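Local structure of calcium binding protein (Fasciola hepatica, 5FX0) at residues Q27-E32 / E61-V66; I88-R91 / I96-A99. The protein probably binds calcium through predicted EF hands in another part of the full-length protein, this chain being its dynein light chain-like domain. One frame throughout, in Å; residues are numbered along the deposited sequence.

Contact 1: residues Q27-E32 / E61-V66; sequences QVEVTE and EKYGRV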
loop_
_atom_site.group_PDB
_atom_site.type_symbol
_atom_site.label_atom_id
_atom_site.label_comp_id
_atom_site.label_asym_id
_atom_site.label_seq_id
_atom_site.Cartn_x
_atom_site.Cartn_y
_atom_site.Cartn_z
ATOM N N GLN A 27 -11.111 15.237 4.652
ATOM C CA GLN A 27 -10.794 14.950 3.251
ATOM C C GLN A 27 -10.160 16.159 2.600
ATOM O O GLN A 27 -9.173 16.016 1.908
ATOM C CB GLN A 27 -12.031 14.565 2.420
ATOM C CG GLN A 27 -12.761 13.297 2.845
ATOM C CD GLN A 27 -14.107 13.157 2.150
ATOM O OE1 GLN A 27 -14.214 13.327 0.936
ATOM N NE2 GLN A 27 -15.123 12.817 2.908
ATOM N N VAL A 28 -10.735 17.341 2.811
ATOM C CA VAL A 28 -10.210 18.573 2.227
ATOM C C VAL A 28 -8.796 18.862 2.765
ATOM O O VAL A 28 -7.911 19.108 1.980
ATOM C CB VAL A 28 -11.169 19.788 2.440
ATOM C CG1 VAL A 28 -10.524 21.113 1.998
ATOM C CG2 VAL A 28 -12.476 19.582 1.671
ATOM N N GLU A 29 -8.584 18.801 4.079
ATOM C CA GLU A 29 -7.246 19.062 4.662
ATOM C C GLU A 29 -6.178 18.108 4.148
ATOM O O GLU A 29 -5.090 18.530 3.761
ATOM C CB GLU A 29 -7.257 18.924 6.178
ATOM C CG GLU A 29 -7.995 20.015 6.916
ATOM C CD GLU A 29 -7.900 19.862 8.427
ATOM O OE1 GLU A 29 -7.995 18.715 8.938
ATOM O OE2 GLU A 29 -7.741 20.905 9.105
ATOM N N VAL A 30 -6.499 16.820 4.163
ATOM C CA VAL A 30 -5.576 15.787 3.735
ATOM C C VAL A 30 -5.211 15.945 2.258
ATOM O O VAL A 30 -4.026 15.868 1.902
ATOM C CB VAL A 30 -6.158 14.386 3.993
ATOM C CG1 VAL A 30 -5.327 13.294 3.344
ATOM C CG2 VAL A 30 -6.252 14.132 5.490
ATOM N N THR A 31 -6.205 16.171 1.396
ATOM C CA THR A 31 -5.920 16.315 -0.037
ATOM C C THR A 31 -5.170 17.624 -0.375
ATOM O O THR A 31 -4.250 17.590 -1.166
ATOM C CB THR A 31 -7.172 16.163 -0.907
ATOM O OG1 THR A 31 -8.146 17.104 -0.498
ATOM C CG2 THR A 31 -7.760 14.764 -0.806
ATOM N N GLU A 32 -5.505 18.749 0.253
ATOM C CA GLU A 32 -4.744 20.004 0.020
ATOM C C GLU A 32 -3.276 19.874 0.461
ATOM O O GLU A 32 -2.365 20.298 -0.253
ATOM C CB GLU A 32 -5.372 21.208 0.721
ATOM C CG GLU A 32 -6.825 21.522 0.356
ATOM C CD GLU A 32 -7.058 22.013 -1.066
ATOM O OE1 GLU A 32 -6.096 22.178 -1.857
ATOM O OE2 GLU A 32 -8.249 22.244 -1.389
ATOM N N GLU A 61 0.324 13.878 13.778
ATOM C CA GLU A 61 0.244 15.118 14.564
ATOM C C GLU A 61 -1.160 15.732 14.626
ATOM O O GLU A 61 -1.577 16.212 15.680
ATOM C CB GLU A 61 1.223 16.160 14.010
ATOM C CG GLU A 61 2.696 15.804 14.198
ATOM C CD GLU A 61 3.611 16.514 13.208
ATOM O OE1 GLU A 61 3.239 17.599 12.702
ATOM O OE2 GLU A 61 4.710 15.983 12.927
ATOM N N LYS A 62 -1.879 15.704 13.504
ATOM C CA LYS A 62 -3.178 16.364 13.378
ATOM C C LYS A 62 -4.397 15.493 13.723
ATOM O O LYS A 62 -5.422 16.037 14.113
ATOM C CB LYS A 62 -3.326 16.919 11.962
ATOM C CG LYS A 62 -4.434 17.943 11.829
ATOM C CD LYS A 62 -4.296 18.762 10.562
ATOM C CE LYS A 62 -5.273 19.924 10.568
ATOM N NZ LYS A 62 -4.972 20.936 11.618
ATOM N N TYR A 63 -4.305 14.167 13.557
ATOM C CA TYR A 63 -5.416 13.253 13.891
ATOM C C TYR A 63 -5.028 12.126 14.847
ATOM O O TYR A 63 -5.810 11.188 15.049
ATOM C CB TYR A 63 -6.047 12.639 12.619
ATOM C CG TYR A 63 -6.325 13.653 11.524
ATOM C CD1 TYR A 63 -7.209 14.714 11.731
ATOM C CD2 TYR A 63 -5.677 13.565 10.292
ATOM C CE1 TYR A 63 -7.433 15.663 10.739
ATOM C CE2 TYR A 63 -5.902 14.497 9.300
ATOM C CZ TYR A 63 -6.775 15.544 9.524
ATOM O OH TYR A 63 -6.957 16.458 8.520
ATOM N N GLY A 64 -3.842 12.188 15.439
ATOM C CA GLY A 64 -3.384 11.106 16.293
ATOM C C GLY A 64 -2.872 9.905 15.532
ATOM O O GLY A 64 -3.233 9.671 14.394
ATOM N N ARG A 65 -2.055 9.115 16.210
ATOM C CA ARG A 65 -1.285 8.036 15.593
ATOM C C ARG A 65 -2.183 6.792 15.438
ATOM O O ARG A 65 -3.333 6.852 15.851
ATOM C CB ARG A 65 -0.023 7.778 16.448
ATOM C CG ARG A 65 0.837 9.042 16.643
ATOM C CD ARG A 65 2.188 8.814 17.317
ATOM N NE ARG A 65 3.043 7.923 16.527
ATOM C CZ ARG A 65 3.484 6.710 16.889
ATOM N NH1 ARG A 65 3.210 6.177 18.080
ATOM N NH2 ARG A 65 4.240 6.013 16.044
ATOM N N VAL A 66 -1.755 5.705 14.778
ATOM C CA VAL A 66 -0.599 5.630 13.875
ATOM C C VAL A 66 -1.121 5.532 12.424
ATOM O O VAL A 66 -1.897 4.617 12.092
ATOM C CB VAL A 66 0.258 4.377 14.151
ATOM C CG1 VAL A 66 1.557 4.441 13.363
ATOM C CG2 VAL A 66 0.573 4.226 15.632
#
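Glu29 and Val30, in the N-terminal half of helix 24-40, meet Lys62 and Tyr63 at the C-terminal end of helix 48-63; these two helices form the helical layer packed on the beta sheet in the dynein light chain-like domain. The backbones stay well apart, with the nearest CA atoms, those of Val30 and Lys62, 10.0 Å from each other, so side chains alone bridge the gap.

The polar part centres on the Glu29 carboxylate. Tyr63 OH donates a short hydrogen bond of 2.5 Å to Glu29 OE1, which it meets on the anti side, 31° out of the carboxylate plane; OE1 in turn lies at the ring edge, close to the ring plane. The two flat groups are turned 49° against each other. Glu29 reaches this position because its CG stands anti to the carbonyl carbon (chi1 -71°) and the chain runs on extended. Its second oxygen faces Lys62, whose chain crosses that of Glu29 at about a right angle and bends at its last torsion. The salt bridge from Glu29 OE2 to Lys62 NZ is long, at 3.7 Å.

The apolar part lies where Val30 also touches Met55 and Met59 of helix 48-63. Val30 CG2 packs obliquely against the Tyr63 ring, 3.8 Å from CE2. Lys62 CG rests 3.9 Å above one ring face of Tyr63, offset toward the rim.

Just beyond, Gly64 ends the helix with positive phi, and Tyr63 O accepts a hydrogen bond from Arg101 NH2. Within the contact, the position of the lysine ammonium is uncertain, because the carbon that carries it is modelled unusually close to the carboxylate, Lys62 CE lying 3.0 Å from Glu29 OE2.

Contact 2: residues I88-R91 / I96-A99; sequences IQFR and ICLA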
loop_
_atom_site.group_PDB
_atom_site.type_symbol
_atom_site.label_atom_id
_atom_site.label_comp_id
_atom_site.label_asym_id
_atom_site.label_seq_id
_atom_site.Cartn_x
_atom_site.Cartn_y
_atom_site.Cartn_z
ATOM N N ILE A 88 -8.392 7.043 3.547
ATOM C CA ILE A 88 -8.622 7.864 2.380
ATOM C C ILE A 88 -7.750 7.316 1.252
ATOM O O ILE A 88 -6.617 6.840 1.481
ATOM C CB ILE A 88 -8.395 9.342 2.695
ATOM C CG1 ILE A 88 -8.912 10.234 1.584
ATOM C CG2 ILE A 88 -6.936 9.664 3.005
ATOM C CD1 ILE A 88 -9.012 11.673 2.034
ATOM N N GLN A 89 -8.334 7.310 0.062
ATOM C CA GLN A 89 -7.691 6.888 -1.167
ATOM C C GLN A 89 -8.078 7.914 -2.194
ATOM O O GLN A 89 -9.246 8.187 -2.381
ATOM C CB GLN A 89 -8.193 5.544 -1.598
ATOM C CG GLN A 89 -8.008 4.487 -0.539
ATOM C CD GLN A 89 -8.722 3.230 -0.918
ATOM O OE1 GLN A 89 -8.687 2.800 -2.067
ATOM N NE2 GLN A 89 -9.408 2.648 0.036
ATOM N N PHE A 90 -7.096 8.516 -2.829
ATOM C CA PHE A 90 -7.370 9.505 -3.843
ATOM C C PHE A 90 -6.264 9.560 -4.873
ATOM O O PHE A 90 -5.180 9.052 -4.654
ATOM C CB PHE A 90 -7.631 10.871 -3.204
ATOM C CG PHE A 90 -6.475 11.424 -2.452
ATOM C CD1 PHE A 90 -6.248 11.051 -1.160
ATOM C CD2 PHE A 90 -5.617 12.342 -3.041
ATOM C CE1 PHE A 90 -5.171 11.557 -0.446
ATOM C CE2 PHE A 90 -4.529 12.855 -2.342
ATOM C CZ PHE A 90 -4.318 12.471 -1.037
ATOM N N ARG A 91 -6.581 10.151 -6.003
ATOM C CA ARG A 91 -5.655 10.291 -7.108
ATOM C C ARG A 91 -5.337 11.781 -7.264
ATOM O O ARG A 91 -6.218 12.642 -7.187
ATOM C CB ARG A 91 -6.281 9.710 -8.370
ATOM C CG ARG A 91 -5.514 9.957 -9.670
ATOM C CD ARG A 91 -6.094 9.196 -10.863
ATOM N NE ARG A 91 -5.843 7.754 -10.722
ATOM C CZ ARG A 91 -6.697 6.837 -10.238
ATOM N NH1 ARG A 91 -7.930 7.152 -9.851
ATOM N NH2 ARG A 91 -6.305 5.569 -10.138
ATOM N N ILE A 96 -1.402 7.966 -6.758
ATOM C CA ILE A 96 -2.525 7.525 -5.941
ATOM C C ILE A 96 -1.973 7.536 -4.537
ATOM O O ILE A 96 -0.920 6.966 -4.298
ATOM C CB ILE A 96 -3.002 6.098 -6.315
ATOM C CG1 ILE A 96 -3.687 6.103 -7.697
ATOM C CG2 ILE A 96 -3.942 5.526 -5.246
ATOM C CD1 ILE A 96 -3.760 4.740 -8.369
ATOM N N CYS A 97 -2.680 8.190 -3.621
ATOM C CA CYS A 97 -2.349 8.161 -2.211
ATOM C C CYS A 97 -3.336 7.286 -1.437
ATOM O O CYS A 97 -4.522 7.526 -1.472
ATOM C CB CYS A 97 -2.336 9.577 -1.647
ATOM S SG CYS A 97 -1.937 9.619 0.103
ATOM N N LEU A 98 -2.818 6.275 -0.759
ATOM C CA LEU A 98 -3.553 5.481 0.193
ATOM C C LEU A 98 -3.037 5.850 1.586
ATOM O O LEU A 98 -1.859 5.716 1.857
ATOM C CB LEU A 98 -3.324 3.986 -0.053
ATOM C CG LEU A 98 -3.474 3.476 -1.481
ATOM C CD1 LEU A 98 -3.150 1.989 -1.493
ATOM C CD2 LEU A 98 -4.871 3.729 -2.067
ATOM N N ALA A 99 -3.921 6.306 2.461
ATOM C CA ALA A 99 -3.559 6.617 3.854
ATOM C C ALA A 99 -4.641 6.086 4.762
ATOM O O ALA A 99 -5.813 6.244 4.482
ATOM C CB ALA A 99 -3.373 8.128 4.054
#
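Phe90 has its CG between the backbone N and the carbonyl carbon (chi1 63°), which lays the ring across the neighbouring strand, with one face turned to Cys97 CB. Cys97 CB points to the same sheet face, over the ring, and SG, anti to the backbone N (chi1 180°), lies beside it. Cys97 CB makes a CH-pi contact 3.9 Å from the Phe90 ring centroid and 25° off the normal. Cys97 SG is oblique to the ring, 3.8 Å from Phe90 CE1, a sulfur-aromatic contact. Ile88 CG2 and Ala99 CB touch on the same face, which helix 24-40 covers through Val30, Thr31 and Phe34.

The other face carries Gln89, Leu98, Arg91 and Ile96. Leu98 CD2 packs 3.6 Å from Gln89 CG, while Gln89 OE1 is bonded to Tyr76 OH. Arg91 runs side by side with Ile96, its NH2 3.2 Å from Ile96 CD1, and its NH1 forms a salt bridge with Glu16.

Between the faces, Ile88 with Ala99 and Phe90 with Cys97 are hydrogen-bonded pairs, each with two backbone bonds; Cys97 N to Phe90 O measures 2.8 Å. Gln89 with Leu98 and Arg91 with Ile96 are the non-hydrogen-bonded pairs. A CA-H...O contact from Gln89 CA to Cys97 O adds to the ladder. Such alternation is that of an antiparallel ladder, here a beta hairpin of strands 87-92 and 95-101, the two inner strands of the domain's four-stranded sheet.

From the N terminus, strand 15-20 leads into helix 24-40, and contact 1 closes the largely helical loop that brings the end of helix 48-63 back beside it. The chain then passes through strands 67-72 and 75-79 before contact 2 closes the tight turn between strands 87-92 and 95-101. The two loops follow in series and neither nest nor cross, yet the centres of the two contacts lie about 12 Å apart. Helix 24-40 connects them: Val30 CG1 packs 4.0 Å from Ile88 CG2, and Thr31 CG2 lies 3.9 Å from Phe90 CD2. Contact 1 thus joins helix to helix, contact 2 strand to strand, and these residues join the helical layer to the sheet.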